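Local coordinates for sugar ABC transporter, sugar-binding protein (Streptococcus pneumoniae, PDB 2HEU) that probably captures sugar outside the cell as the solute-binding component of an ABC importer, seen here in its sugar-free form, at residues 72-77 against 310-315; 99-104 against 120-125; 110-115 against 358-363. All coordinates share one frame; numbering follows the deposited sequence.

Contact 1: residues 72-77 against 310-315; sequences PDVVNI and AFVEYM
Val74 alone from strand 74-76 reaches helix 305-315, where it settles against Phe311 and Val312. Just before it in the chain, Asp73 turns its carboxylate to other partners, with OD1 hydrogen-bonded to Thr302 OG1 and OD2 to the backbone N of Glu22, which ties this end of the strand to strand 19-24. Val74 itself points toward the helix, and its CA lies 7.8 Å from the CA of Val312, the nearest pair of the two backbones. The isopropyl group divides its two methyls between two neighbours. CG1, anti to the backbone N (chi1 -177°), meets CG2 of Val312 at 4.0 Å, the two valines crossing at a slant. CG2, beside the backbone N, approaches CD2 of Phe311 at 4.3 Å, obliquely to the ring. Phe311 is itself held in a group of aromatic rings: it lies nearly parallel to Trp296 of strand 295-298 and meets Phe41 of helix 31-44 edge to face. Val75, the next residue, serves the sheet by pairing its backbone with Ser297.

Strand 74-76 is the middle strand of the five-stranded mixed sheet, parallel to 19-24 and antiparallel to 295-298, so the contact seats helix 305-315 on a face of that sheet. Both methyl contacts are apolar and all three residues are buried. With no polar bond between the two segments, close fit and the exclusion of water are what hold the helix against Val74.

Contact 2: residues 99-104 against 120-125; sequences KDYLKR and YNVPFT. With NA (sodium ion), chain E.
The 3-10 turn 100-104 runs past strand 122-123 with Leu102 and Val122 closest, their CA atoms 7.0 Å apart, and backbone bonds such as Leu102 N to Lys99 O (3.0 Å) and Arg104 N to Tyr101 O keep it tightly wound. Val122 points toward the turn and presents one methyl, CG2, to two side chains at once. Tyr101 offers the edge of its ring: CE2 lies 4.0 Å from Val122 CG2, which sits near the ring plane. CG of Tyr101 stands between the backbone N and the carbonyl carbon (chi1 59°), a crowded position that swings the ring toward the strand and lets Lys99 CB lie over the ring centre, 3.7 Å above its plane. From Leu102 it is the CD1 branch that comes in, 4.3 Å from Val122 CG2, although the CB of that leucine points to one side of the strand.

The other methyl of Val122, CG1, lies over one face of the Phe124 ring, 3.7 Å above the plane and displaced toward the rim. Strand 122-123 is the outermost strand on one side of the five-stranded sheet, whose order of 48-53, 19-24, 74-76, 295-298 and 122-123, with 295-298 antiparallel to its neighbours, is that of the class II solute-binding proteins. The turn packs on Val122 of this edge strand, beside helix 305-315, whose Val312 and Glu313 also touch Tyr101.

On the side of the turn remote from the strand, the carbonyl O of Lys103 binds the sodium ion at 2.3 Å. Three waters join it, and Glu335 OE1 brings in a carboxylate from a distant part of the chain.

Contact 3: residues 110-115 against 358-363; sequences AEKYAV and HLVWLQ
One water joins Lys112 to His358: it accepts a hydrogen bond from Lys112 NZ at 2.8 Å and donates one to the carbonyl O of His358 at 2.9 Å. CG of Lys112 lies anti to the carbonyl carbon (chi1 -65°), the chain is extended from there to NZ, and the bridge spans a direct NZ to His358 O separation of 4.4 Å. Nearer the backbone, Lys112 CB packs 4.0 Å from CG2 of Val360.

Strand 358-360 runs parallel to 288-290, which precedes strand 295-298 of the main sheet, and Trp361 touches Asn178 and Gln182 of helix 178-189; the 3-10 turn 110-112 comes, along the chain, after helix 82-89 and before edge strand 122-123. The contact therefore probably lies near the junction of the two lobes of a solute-binding protein. Here Val360 points toward the turn and both of its methyls lie against Tyr113. CG1 approaches ring atom CE1 at 3.8 Å, obliquely, while CG2 lies 3.9 Å from Tyr113 OH. That hydroxyl is hydrogen-bonded to Tyr109 OH and to the backbone N of Gly292, which hold the far end of the ring beside the valine.

Contacts 1 and 2 are neighbours on the five-stranded sheet, their centres 10 Å apart. They meet directly through the salt bridge of Glu313 OE2 with Arg104 NH1 (2.8 Å) and through packing of Met315 on Phe124. Contact 3 lies 14 Å from contact 2 and 20 Å from contact 1, between centres; it adjoins contact 2, where Leu102 packs on Ala110. Along the chain come 72-77, 99-104, 110-115, 120-125, 310-315 and 358-363, so both segments of contact 2 fall between those of contact 1, whereas contact 3 interleaves with each. Segment 310-315 returns to the five-stranded sheet, while 358-363, from the small parallel sheet, meets an early loop, consistent with chain crossings between lobes in this family.

Contact 1: residues 72-77 against 310-315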
loop_
_atom_site.group_PDB
_atom_site.type_symbol
_atom_site.label_atom_id
_atom_site.label_comp_id
_atom_site.label_asym_id
_atom_site.label_seq_id
_atom_site.Cartn_x
_atom_site.Cartn_y
_atom_site.Cartn_z
ATOM N N PRO A 72 -1.544 19.112 -14.312
ATOM C CA PRO A 72 -2.588 18.443 -15.053
ATOM C C PRO A 72 -3.956 18.665 -14.427
ATOM O O PRO A 72 -4.103 18.834 -13.215
ATOM C CB PRO A 72 -2.188 16.999 -14.962
ATOM C CG PRO A 72 -0.736 17.019 -14.691
ATOM C CD PRO A 72 -0.492 18.194 -13.843
ATOM N N ASP A 73 -5.054 18.622 -15.234
ATOM C CA ASP A 73 -6.404 18.879 -14.692
ATOM C C ASP A 73 -6.751 17.854 -13.632
ATOM O O ASP A 73 -7.308 18.250 -12.611
ATOM C CB ASP A 73 -7.419 18.857 -15.808
ATOM C CG ASP A 73 -7.040 19.858 -16.905
ATOM O OD1 ASP A 73 -7.280 21.022 -16.773
ATOM O OD2 ASP A 73 -6.417 19.415 -17.898
ATOM N N VAL A 74 -6.518 16.591 -13.901
ATOM C CA VAL A 74 -6.778 15.517 -12.956
ATOM C C VAL A 74 -5.483 14.766 -12.812
ATOM O O VAL A 74 -4.867 14.393 -13.796
ATOM C CB VAL A 74 -7.900 14.590 -13.430
ATOM C CG1 VAL A 74 -8.175 13.509 -12.358
ATOM C CG2 VAL A 74 -9.224 15.384 -13.666
ATOM N N VAL A 75 -5.050 14.563 -11.552
ATOM C CA VAL A 75 -3.754 13.963 -11.263
ATOM C C VAL A 75 -3.906 12.735 -10.424
ATOM O O VAL A 75 -4.492 12.773 -9.351
ATOM C CB VAL A 75 -2.875 14.994 -10.478
ATOM C CG1 VAL A 75 -1.498 14.417 -10.192
ATOM C CG2 VAL A 75 -2.733 16.295 -11.298
ATOM N N ASN A 76 -3.310 11.641 -10.897
ATOM C CA ASN A 76 -3.122 10.446 -10.017
ATOM C C ASN A 76 -1.890 10.800 -9.147
ATOM O O ASN A 76 -0.780 10.865 -9.669
ATOM C CB ASN A 76 -2.915 9.228 -10.874
ATOM C CG ASN A 76 -2.658 7.936 -10.139
ATOM O OD1 ASN A 76 -2.943 7.814 -8.874
ATOM N ND2 ASN A 76 -2.185 7.015 -10.819
ATOM N N ILE A 77 -2.110 10.994 -7.864
ATOM C CA ILE A 77 -1.053 11.319 -6.898
ATOM C C ILE A 77 -1.324 10.475 -5.684
ATOM O O ILE A 77 -2.481 10.339 -5.254
ATOM C CB ILE A 77 -1.029 12.847 -6.616
ATOM C CG1 ILE A 77 0.119 13.146 -5.645
ATOM C CG2 ILE A 77 -2.346 13.380 -6.125
ATOM C CD1 ILE A 77 0.321 14.697 -5.433
ATOM N N ALA A 310 -16.405 16.130 -13.401
ATOM C CA ALA A 310 -17.237 15.086 -13.993
ATOM C C ALA A 310 -16.389 13.847 -14.210
ATOM O O ALA A 310 -16.960 12.730 -14.074
ATOM C CB ALA A 310 -17.830 15.580 -15.344
ATOM N N PHE A 311 -15.163 13.991 -14.611
ATOM C CA PHE A 311 -14.349 12.780 -14.797
ATOM C C PHE A 311 -14.109 12.021 -13.486
ATOM O O PHE A 311 -14.205 10.793 -13.431
ATOM C CB PHE A 311 -13.016 13.179 -15.514
ATOM C CG PHE A 311 -12.139 12.032 -15.906
ATOM C CD1 PHE A 311 -12.560 11.164 -16.860
ATOM C CD2 PHE A 311 -10.936 11.824 -15.306
ATOM C CE1 PHE A 311 -11.755 10.148 -17.307
ATOM C CE2 PHE A 311 -10.171 10.749 -15.722
ATOM C CZ PHE A 311 -10.559 9.915 -16.722
ATOM N N VAL A 312 -13.792 12.793 -12.440
ATOM C CA VAL A 312 -13.608 12.189 -11.115
ATOM C C VAL A 312 -14.933 11.516 -10.653
ATOM O O VAL A 312 -14.935 10.365 -10.189
ATOM C CB VAL A 312 -13.129 13.193 -10.131
ATOM C CG1 VAL A 312 -13.020 12.601 -8.706
ATOM C CG2 VAL A 312 -11.735 13.756 -10.550
ATOM N N GLU A 313 -16.058 12.237 -10.810
ATOM C CA GLU A 313 -17.341 11.680 -10.391
ATOM C C GLU A 313 -17.623 10.380 -11.121
ATOM O O GLU A 313 -18.131 9.433 -10.522
ATOM C CB GLU A 313 -18.443 12.713 -10.622
ATOM C CG GLU A 313 -19.784 12.216 -10.114
ATOM C CD GLU A 313 -20.623 11.494 -11.103
ATOM O OE1 GLU A 313 -20.729 11.980 -12.261
ATOM O OE2 GLU A 313 -21.302 10.529 -10.701
ATOM N N TYR A 314 -17.366 10.320 -12.408
ATOM C CA TYR A 314 -17.653 9.172 -13.179
ATOM C C TYR A 314 -16.966 7.927 -12.580
ATOM O O TYR A 314 -17.599 6.859 -12.464
ATOM C CB TYR A 314 -17.160 9.372 -14.668
ATOM C CG TYR A 314 -17.565 8.318 -15.597
ATOM C CD1 TYR A 314 -16.679 7.452 -16.183
ATOM C CD2 TYR A 314 -18.891 8.187 -15.983
ATOM C CE1 TYR A 314 -17.044 6.527 -17.073
ATOM C CE2 TYR A 314 -19.302 7.238 -16.916
ATOM C CZ TYR A 314 -18.377 6.403 -17.434
ATOM O OH TYR A 314 -18.727 5.391 -18.303
ATOM N N MET A 315 -15.696 8.077 -12.185
ATOM C CA MET A 315 -14.971 6.939 -11.643
ATOM C C MET A 315 -15.492 6.484 -10.297
ATOM O O MET A 315 -15.224 5.328 -9.888
ATOM C CB MET A 315 -13.480 7.296 -11.597
ATOM C CG MET A 315 -12.543 6.098 -11.358
ATOM S SD MET A 315 -12.371 5.199 -12.871
ATOM C CE MET A 315 -12.645 4.334 -12.176
#

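Contact 2: residues 99-104 against 120-125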
loop_
_atom_site.group_PDB
_atom_site.type_symbol
_atom_site.label_atom_id
_atom_site.label_comp_id
_atom_site.label_asym_id
_atom_site.label_seq_id
_atom_site.Cartn_x
_atom_site.Cartn_y
_atom_site.Cartn_z
ATOM N N LYS A 99 -17.900 17.692 -1.975
ATOM C CA LYS A 99 -18.392 17.093 -3.217
ATOM C C LYS A 99 -19.299 16.002 -2.844
ATOM O O LYS A 99 -18.957 15.125 -2.037
ATOM C CB LYS A 99 -17.247 16.569 -4.035
ATOM C CG LYS A 99 -16.219 17.539 -4.501
ATOM C CD LYS A 99 -16.704 18.594 -5.443
ATOM C CE LYS A 99 -15.518 19.408 -5.937
ATOM N NZ LYS A 99 -16.080 20.501 -6.806
ATOM N N ASP A 100 -20.453 15.951 -3.456
ATOM C CA ASP A 100 -21.369 14.865 -3.189
ATOM C C ASP A 100 -20.737 13.500 -3.526
ATOM O O ASP A 100 -20.992 12.512 -2.801
ATOM C CB ASP A 100 -22.711 15.059 -3.898
ATOM C CG ASP A 100 -23.544 16.241 -3.331
ATOM O OD1 ASP A 100 -23.285 16.797 -2.251
ATOM O OD2 ASP A 100 -24.482 16.579 -4.023
ATOM N N TYR A 101 -19.953 13.431 -4.575
ATOM C CA TYR A 101 -19.400 12.168 -4.988
ATOM C C TYR A 101 -18.405 11.617 -3.951
ATOM O O TYR A 101 -18.128 10.418 -3.937
ATOM C CB TYR A 101 -18.723 12.271 -6.392
ATOM C CG TYR A 101 -17.605 13.231 -6.606
ATOM C CD1 TYR A 101 -17.812 14.329 -7.425
ATOM C CD2 TYR A 101 -16.371 13.074 -6.031
ATOM C CE1 TYR A 101 -16.853 15.240 -7.618
ATOM C CE2 TYR A 101 -15.328 13.931 -6.265
ATOM C CZ TYR A 101 -15.558 15.037 -7.117
ATOM O OH TYR A 101 -14.506 15.892 -7.326
ATOM N N LEU A 102 -17.876 12.491 -3.090
ATOM C CA LEU A 102 -16.944 12.006 -2.055
ATOM C C LEU A 102 -17.663 11.075 -1.079
ATOM O O LEU A 102 -16.992 10.199 -0.474
ATOM C CB LEU A 102 -16.238 13.170 -1.383
ATOM C CG LEU A 102 -15.077 12.915 -0.477
ATOM C CD1 LEU A 102 -13.972 12.215 -1.227
ATOM C CD2 LEU A 102 -14.608 14.151 0.203
ATOM N N LYS A 103 -18.956 11.210 -0.921
ATOM C CA LYS A 103 -19.705 10.376 -0.024
ATOM C C LYS A 103 -19.693 8.883 -0.453
ATOM O O LYS A 103 -20.041 7.991 0.322
ATOM C CB LYS A 103 -21.138 10.874 0.110
ATOM C CG LYS A 103 -21.211 12.320 0.622
ATOM C CD LYS A 103 -20.381 12.563 1.921
ATOM C CE LYS A 103 -20.691 11.680 3.177
ATOM N NZ LYS A 103 -19.863 11.996 4.480
ATOM N N ARG A 104 -19.300 8.613 -1.703
ATOM C CA ARG A 104 -19.146 7.271 -2.246
ATOM C C ARG A 104 -17.882 6.568 -1.766
ATOM O O ARG A 104 -17.778 5.360 -1.996
ATOM C CB ARG A 104 -19.241 7.253 -3.768
ATOM C CG ARG A 104 -20.552 7.843 -4.275
ATOM C CD ARG A 104 -20.494 8.123 -5.735
ATOM N NE ARG A 104 -21.783 8.639 -6.216
ATOM C CZ ARG A 104 -21.984 9.089 -7.430
ATOM N NH1 ARG A 104 -20.974 9.074 -8.274
ATOM N NH2 ARG A 104 -23.220 9.527 -7.768
ATOM N N TYR A 120 -8.469 16.495 -0.328
ATOM C CA TYR A 120 -7.994 16.877 -1.599
ATOM C C TYR A 120 -7.792 15.754 -2.568
ATOM O O TYR A 120 -7.250 16.002 -3.669
ATOM C CB TYR A 120 -6.647 17.658 -1.434
ATOM C CG TYR A 120 -6.761 18.960 -0.669
ATOM C CD1 TYR A 120 -7.153 20.144 -1.327
ATOM C CD2 TYR A 120 -6.562 19.021 0.685
ATOM C CE1 TYR A 120 -7.269 21.366 -0.686
ATOM C CE2 TYR A 120 -6.693 20.218 1.333
ATOM C CZ TYR A 120 -7.095 21.376 0.674
ATOM O OH TYR A 120 -7.173 22.583 1.324
ATOM N N ASN A 121 -8.155 14.528 -2.208
ATOM C CA ASN A 121 -7.838 13.391 -3.048
ATOM C C ASN A 121 -8.918 12.364 -2.863
ATOM O O ASN A 121 -9.366 12.143 -1.699
ATOM C CB ASN A 121 -6.454 12.849 -2.683
ATOM C CG ASN A 121 -5.992 11.678 -3.452
ATOM O OD1 ASN A 121 -6.342 10.553 -3.164
ATOM N ND2 ASN A 121 -5.142 11.953 -4.479
ATOM N N VAL A 122 -9.350 11.715 -3.914
ATOM C CA VAL A 122 -10.285 10.574 -3.874
ATOM C C VAL A 122 -9.489 9.279 -3.982
ATOM O O VAL A 122 -8.927 8.993 -5.073
ATOM C CB VAL A 122 -11.312 10.610 -5.046
ATOM C CG1 VAL A 122 -12.251 9.492 -4.937
ATOM C CG2 VAL A 122 -12.037 11.994 -5.025
ATOM N N PRO A 123 -9.350 8.538 -2.884
ATOM C CA PRO A 123 -8.657 7.235 -3.016
ATOM C C PRO A 123 -9.696 6.224 -3.491
ATOM O O PRO A 123 -10.609 5.884 -2.746
ATOM C CB PRO A 123 -8.053 6.978 -1.598
ATOM C CG PRO A 123 -8.479 8.224 -0.749
ATOM C CD PRO A 123 -9.632 8.832 -1.464
ATOM N N PHE A 124 -9.610 5.826 -4.747
ATOM C CA PHE A 124 -10.482 4.781 -5.309
ATOM C C PHE A 124 -10.026 3.431 -4.866
ATOM O O PHE A 124 -10.875 2.568 -4.598
ATOM C CB PHE A 124 -10.457 4.840 -6.855
ATOM C CG PHE A 124 -10.965 6.113 -7.423
ATOM C CD1 PHE A 124 -12.291 6.280 -7.647
ATOM C CD2 PHE A 124 -10.123 7.202 -7.719
ATOM C CE1 PHE A 124 -12.797 7.446 -8.192
ATOM C CE2 PHE A 124 -10.606 8.358 -8.231
ATOM C CZ PHE A 124 -11.940 8.482 -8.469
ATOM N N THR A 125 -8.718 3.117 -4.938
ATOM C CA THR A 125 -8.201 1.856 -4.520
ATOM C C THR A 125 -7.028 2.078 -3.607
ATOM O O THR A 125 -6.467 3.185 -3.510
ATOM C CB THR A 125 -7.733 1.000 -5.665
ATOM O OG1 THR A 125 -6.589 1.601 -6.279
ATOM C CG2 THR A 125 -8.857 0.727 -6.711
HETATM NA NA NA E . -21.130 6.710 1.955
HETATM O O HOH W 1 -19.118 7.173 3.197
HETATM O O HOH W 2 -23.023 7.365 0.752
HETATM O O HOH W 3 -21.724 8.592 3.251
#

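Contact 3: residues 110-115 against 358-363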
loop_
_atom_site.group_PDB
_atom_site.type_symbol
_atom_site.label_atom_id
_atom_site.label_comp_id
_atom_site.label_asym_id
_atom_site.label_seq_id
_atom_site.Cartn_x
_atom_site.Cartn_y
_atom_site.Cartn_z
ATOM N N ALA A 110 -11.171 8.697 3.112
ATOM C CA ALA A 110 -10.588 9.857 2.453
ATOM C C ALA A 110 -9.959 10.783 3.489
ATOM O O ALA A 110 -8.968 11.438 3.224
ATOM C CB ALA A 110 -11.569 10.562 1.577
ATOM N N GLU A 111 -10.603 10.899 4.661
ATOM C CA GLU A 111 -10.232 11.779 5.717
ATOM C C GLU A 111 -8.848 11.433 6.312
ATOM O O GLU A 111 -8.186 12.305 6.924
ATOM C CB GLU A 111 -11.271 11.761 6.820
ATOM C CG GLU A 111 -12.631 12.279 6.455
ATOM C CD GLU A 111 -13.609 11.356 5.794
ATOM O OE1 GLU A 111 -13.266 10.245 5.352
ATOM O OE2 GLU A 111 -14.828 11.726 5.777
ATOM N N LYS A 112 -8.377 10.211 6.109
ATOM C CA LYS A 112 -7.053 9.817 6.567
ATOM C C LYS A 112 -5.939 10.508 5.888
ATOM O O LYS A 112 -4.777 10.393 6.314
ATOM C CB LYS A 112 -6.892 8.325 6.496
ATOM C CG LYS A 112 -7.855 7.670 7.461
ATOM C CD LYS A 112 -7.666 6.239 7.623
ATOM C CE LYS A 112 -8.770 5.682 8.579
ATOM N NZ LYS A 112 -8.688 4.302 8.796
ATOM N N TYR A 113 -6.255 11.215 4.777
ATOM C CA TYR A 113 -5.295 11.984 4.011
ATOM C C TYR A 113 -5.641 13.459 4.021
ATOM O O TYR A 113 -5.058 14.229 3.249
ATOM C CB TYR A 113 -5.161 11.438 2.592
ATOM C CG TYR A 113 -4.942 9.983 2.542
ATOM C CD1 TYR A 113 -3.687 9.430 2.645
ATOM C CD2 TYR A 113 -5.992 9.119 2.373
ATOM C CE1 TYR A 113 -3.521 8.017 2.497
ATOM C CE2 TYR A 113 -5.862 7.734 2.245
ATOM C CZ TYR A 113 -4.586 7.199 2.304
ATOM O OH TYR A 113 -4.306 5.883 2.109
ATOM N N ALA A 114 -6.569 13.872 4.872
ATOM C CA ALA A 114 -6.968 15.292 4.926
ATOM C C ALA A 114 -5.761 16.148 5.269
ATOM O O ALA A 114 -4.897 15.725 6.009
ATOM C CB ALA A 114 -8.135 15.527 5.952
ATOM N N VAL A 115 -5.775 17.359 4.767
ATOM C CA VAL A 115 -4.786 18.392 5.002
ATOM C C VAL A 115 -5.513 19.616 5.505
ATOM O O VAL A 115 -6.446 20.086 4.860
ATOM C CB VAL A 115 -3.981 18.723 3.746
ATOM C CG1 VAL A 115 -2.921 19.856 3.927
ATOM C CG2 VAL A 115 -3.320 17.488 3.254
ATOM N N HIS A 358 -6.763 -1.166 8.828
ATOM C CA HIS A 358 -6.018 -0.953 7.589
ATOM C C HIS A 358 -5.305 0.382 7.683
ATOM O O HIS A 358 -5.785 1.407 7.203
ATOM C CB HIS A 358 -6.940 -1.007 6.400
ATOM C CG HIS A 358 -6.293 -0.880 5.034
ATOM N ND1 HIS A 358 -7.117 -0.630 3.968
ATOM C CD2 HIS A 358 -5.024 -0.975 4.584
ATOM C CE1 HIS A 358 -6.300 -0.631 2.911
ATOM N NE2 HIS A 358 -5.049 -0.787 3.245
ATOM N N LEU A 359 -4.115 0.339 8.249
ATOM C CA LEU A 359 -3.367 1.531 8.567
ATOM C C LEU A 359 -2.856 2.195 7.328
ATOM O O LEU A 359 -2.565 1.534 6.372
ATOM C CB LEU A 359 -2.198 1.062 9.393
ATOM C CG LEU A 359 -2.457 0.923 10.873
ATOM C CD1 LEU A 359 -3.604 0.009 11.218
ATOM C CD2 LEU A 359 -1.212 0.479 11.572
ATOM N N VAL A 360 -2.674 3.532 7.351
ATOM C CA VAL A 360 -1.906 4.203 6.293
ATOM C C VAL A 360 -0.419 3.957 6.617
ATOM O O VAL A 360 0.033 4.033 7.771
ATOM C CB VAL A 360 -2.202 5.679 6.223
ATOM C CG1 VAL A 360 -1.374 6.349 5.156
ATOM C CG2 VAL A 360 -3.709 5.913 5.933
ATOM N N TRP A 361 0.376 3.705 5.575
ATOM C CA TRP A 361 1.826 3.558 5.656
ATOM C C TRP A 361 2.363 4.618 6.622
ATOM O O TRP A 361 2.063 5.826 6.522
ATOM C CB TRP A 361 2.458 3.784 4.282
ATOM C CG TRP A 361 2.240 2.667 3.324
ATOM C CD1 TRP A 361 1.508 2.673 2.172
ATOM C CD2 TRP A 361 2.812 1.354 3.366
ATOM N NE1 TRP A 361 1.552 1.467 1.530
ATOM C CE2 TRP A 361 2.345 0.624 2.260
ATOM C CE3 TRP A 361 3.719 0.748 4.244
ATOM C CZ2 TRP A 361 2.744 -0.723 2.058
ATOM C CZ3 TRP A 361 4.151 -0.513 4.013
ATOM C CH2 TRP A 361 3.637 -1.258 2.972
ATOM N N LEU A 362 3.276 4.197 7.527
ATOM C CA LEU A 362 3.795 5.100 8.523
ATOM C C LEU A 362 4.611 6.258 7.949
ATOM O O LEU A 362 4.683 7.314 8.523
ATOM C CB LEU A 362 4.612 4.345 9.571
ATOM C CG LEU A 362 3.866 3.291 10.352
ATOM C CD1 LEU A 362 4.838 2.625 11.353
ATOM C CD2 LEU A 362 2.672 3.828 11.083
ATOM N N GLN A 363 5.200 5.983 6.774
ATOM C CA GLN A 363 6.067 7.009 6.110
ATOM C C GLN A 363 5.221 8.178 5.588
ATOM O O GLN A 363 5.829 9.149 5.131
ATOM C CB GLN A 363 6.970 6.417 5.041
ATOM C CG GLN A 363 6.289 5.947 3.784
ATOM C CD GLN A 363 5.861 4.523 3.780
ATOM O OE1 GLN A 363 5.760 3.916 4.854
ATOM N NE2 GLN A 363 5.514 3.937 2.653
HETATM O O HOH W 4 -8.463 2.371 6.780
#